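Local coordinates for hypothetical protein (Aeropyrum pernix, PDB 2P6H) that is of unknown function but belongs to the YjbQ (UPF0047) family and forms an assembly of three protein chains, at residues A[4-9]-A[125-130]. Sequence-based numbering, arbitrary orientation.
Sequences GSFTVK and RTVNLL. With SO4 (sulfate ion), chain E; SO4 (sulfate ion), chain C.
Gly4, Phe6 and Val8 pair with Leu129, Val127 and Arg125 through six backbone hydrogen bonds, two per pair, the regular ladder of antiparallel strands. The shortest is Arg125 N to Val8 O, 2.6 Å. Between them Ser5 faces Asn128 and Thr7 faces Thr126 as non-hydrogen-bonded pairs, and Ser5 CA and Thr7 CA each come 3.1 Å from a carbonyl one residue along, Val127 O and Arg125 O, as CA-H...O contacts.

On the face that carries Phe6, Val8, Val127 and Leu129, together with Arg125, Phe6 CG sits between its own backbone N and carbonyl carbon (chi1 64°), which lays the ring alongside Val127. Val127 CB makes a CH-pi contact over one ring face, 3.8 Å from the centroid, while Leu129 CD1 meets the ring edge at Phe6 CD2 (3.8 Å). Val8 CG2 extends the row by touching Val127 CG2. On the other face, Asn128 ND2 packs on Ser5 CB (3.2 Å) without a hydrogen bond.

Lys9 N hydrogen-bonds O4 of the chain E sulfate, and Arg125 NH1 O3 of the chain C sulfate (2.9 Å); both ions probably come from the crystallisation liquor. Arg125 NE also salt-bridges Glu118.

Strand 2-9 is outermost within this chain's five-stranded sheet; strand 124-133 separates it from strand 35-40, and helix 20-28 packs against Phe6 and Leu129.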
loop_
_atom_site.group_PDB
_atom_site.type_symbol
_atom_site.label_atom_id
_atom_site.label_comp_id
_atom_site.label_asym_id
_atom_site.label_seq_id
_atom_site.Cartn_x
_atom_site.Cartn_y
_atom_site.Cartn_z
ATOM N N GLY A 4 -4.342 -7.824 -19.099
ATOM C CA GLY A 4 -5.710 -8.302 -19.057
ATOM C C GLY A 4 -6.578 -7.595 -18.033
ATOM O O GLY A 4 -6.119 -6.715 -17.305
ATOM N N SER A 5 -7.843 -7.987 -17.979
ATOM C CA SER A 5 -8.779 -7.385 -17.037
ATOM C C SER A 5 -10.054 -8.198 -16.960
ATOM O O SER A 5 -10.337 -9.019 -17.832
ATOM C CB SER A 5 -9.142 -5.972 -17.484
ATOM O OG SER A 5 -10.018 -6.025 -18.599
ATOM N N PHE A 6 -10.822 -7.965 -15.903
ATOM C CA PHE A 6 -12.098 -8.623 -15.723
ATOM C C PHE A 6 -12.997 -7.718 -14.913
ATOM O O PHE A 6 -12.551 -6.848 -14.185
ATOM C CB PHE A 6 -11.915 -10.011 -15.047
ATOM C CG PHE A 6 -11.344 -9.940 -13.636
ATOM C CD1 PHE A 6 -12.174 -9.638 -12.561
ATOM C CD2 PHE A 6 -10.013 -10.269 -13.418
ATOM C CE1 PHE A 6 -11.658 -9.655 -11.262
ATOM C CE2 PHE A 6 -9.507 -10.282 -12.112
ATOM C CZ PHE A 6 -10.325 -9.977 -11.031
ATOM N N THR A 7 -14.323 -7.893 -15.103
ATOM C CA THR A 7 -15.251 -7.044 -14.355
ATOM C C THR A 7 -15.722 -7.707 -13.101
ATOM O O THR A 7 -15.714 -8.924 -12.969
ATOM C CB THR A 7 -16.499 -6.861 -15.157
ATOM O OG1 THR A 7 -17.076 -8.141 -15.426
ATOM C CG2 THR A 7 -16.171 -6.176 -16.487
ATOM N N VAL A 8 -16.110 -6.829 -12.165
ATOM C CA VAL A 8 -16.605 -7.259 -10.871
ATOM C C VAL A 8 -17.852 -6.448 -10.590
ATOM O O VAL A 8 -17.807 -5.230 -10.422
ATOM C CB VAL A 8 -15.544 -6.973 -9.784
ATOM C CG1 VAL A 8 -16.125 -7.318 -8.404
ATOM C CG2 VAL A 8 -14.291 -7.797 -10.014
ATOM N N LYS A 9 -18.975 -7.149 -10.569
ATOM C CA LYS A 9 -20.259 -6.539 -10.316
ATOM C C LYS A 9 -20.521 -6.527 -8.823
ATOM O O LYS A 9 -20.672 -7.560 -8.185
ATOM C CB LYS A 9 -21.333 -7.365 -11.028
ATOM C CG LYS A 9 -22.665 -6.618 -11.137
ATOM C CD LYS A 9 -23.796 -7.331 -10.391
ATOM C CE LYS A 9 -25.179 -7.021 -10.974
ATOM N NZ LYS A 9 -25.976 -6.287 -9.992
ATOM N N ARG A 125 -17.682 -2.897 -11.663
ATOM C CA ARG A 125 -16.289 -2.502 -11.517
ATOM C C ARG A 125 -15.297 -3.278 -12.380
ATOM O O ARG A 125 -15.644 -4.287 -12.979
ATOM C CB ARG A 125 -15.903 -2.621 -10.055
ATOM C CG ARG A 125 -16.746 -1.794 -9.116
ATOM C CD ARG A 125 -16.645 -0.289 -9.393
ATOM N NE ARG A 125 -16.879 0.450 -8.157
ATOM C CZ ARG A 125 -16.530 1.718 -7.968
ATOM N NH1 ARG A 125 -15.941 2.402 -8.951
ATOM N NH2 ARG A 125 -16.700 2.291 -6.773
ATOM N N THR A 126 -14.065 -2.784 -12.449
ATOM C CA THR A 126 -12.999 -3.396 -13.254
ATOM C C THR A 126 -11.744 -3.671 -12.438
ATOM O O THR A 126 -11.375 -2.922 -11.542
ATOM C CB THR A 126 -12.630 -2.453 -14.390
ATOM O OG1 THR A 126 -13.773 -2.263 -15.227
ATOM C CG2 THR A 126 -11.500 -3.064 -15.227
ATOM N N VAL A 127 -11.116 -4.823 -12.741
ATOM C CA VAL A 127 -9.812 -5.132 -12.173
ATOM C C VAL A 127 -8.867 -5.354 -13.314
ATOM O O VAL A 127 -9.144 -6.139 -14.219
ATOM C CB VAL A 127 -9.897 -6.442 -11.382
ATOM C CG1 VAL A 127 -8.489 -6.856 -10.923
ATOM C CG2 VAL A 127 -10.784 -6.287 -10.172
ATOM N N ASN A 128 -7.777 -4.588 -13.300
ATOM C CA ASN A 128 -6.819 -4.717 -14.365
ATOM C C ASN A 128 -5.655 -5.597 -13.900
ATOM O O ASN A 128 -5.335 -5.654 -12.720
ATOM C CB ASN A 128 -6.301 -3.301 -14.713
ATOM C CG ASN A 128 -7.372 -2.496 -15.427
ATOM O OD1 ASN A 128 -7.431 -1.275 -15.341
ATOM N ND2 ASN A 128 -8.231 -3.213 -16.181
ATOM N N LEU A 129 -5.040 -6.298 -14.847
ATOM C CA LEU A 129 -3.970 -7.231 -14.514
ATOM C C LEU A 129 -2.796 -7.069 -15.465
ATOM O O LEU A 129 -2.970 -6.829 -16.660
ATOM C CB LEU A 129 -4.476 -8.682 -14.601
ATOM C CG LEU A 129 -5.766 -9.015 -13.836
ATOM C CD1 LEU A 129 -6.334 -10.348 -14.277
ATOM C CD2 LEU A 129 -5.482 -9.015 -12.342
ATOM N N LEU A 130 -1.596 -7.193 -14.917
ATOM C CA LEU A 130 -0.362 -7.064 -15.693
ATOM C C LEU A 130 0.620 -8.129 -15.251
ATOM O O LEU A 130 0.906 -8.295 -14.072
ATOM C CB LEU A 130 0.249 -5.661 -15.480
ATOM C CG LEU A 130 1.577 -5.425 -16.249
ATOM C CD1 LEU A 130 1.842 -3.944 -16.518
ATOM C CD2 LEU A 130 2.798 -5.949 -15.494
HETATM S S SO4 E . -19.553 -11.159 -11.536
HETATM O O1 SO4 E . -18.899 -12.340 -11.994
HETATM O O2 SO4 E . -20.742 -11.273 -10.768
HETATM O O3 SO4 E . -19.892 -10.287 -12.775
HETATM O O4 SO4 E . -18.658 -10.318 -10.765
HETATM S S SO4 C . -14.289 5.920 -9.681
HETATM O O1 SO4 C . -15.352 6.920 -9.203
HETATM O O2 SO4 C . -14.556 5.388 -11.018
HETATM O O3 SO4 C . -14.226 4.764 -8.791
HETATM O O4 SO4 C . -12.974 6.548 -9.706
#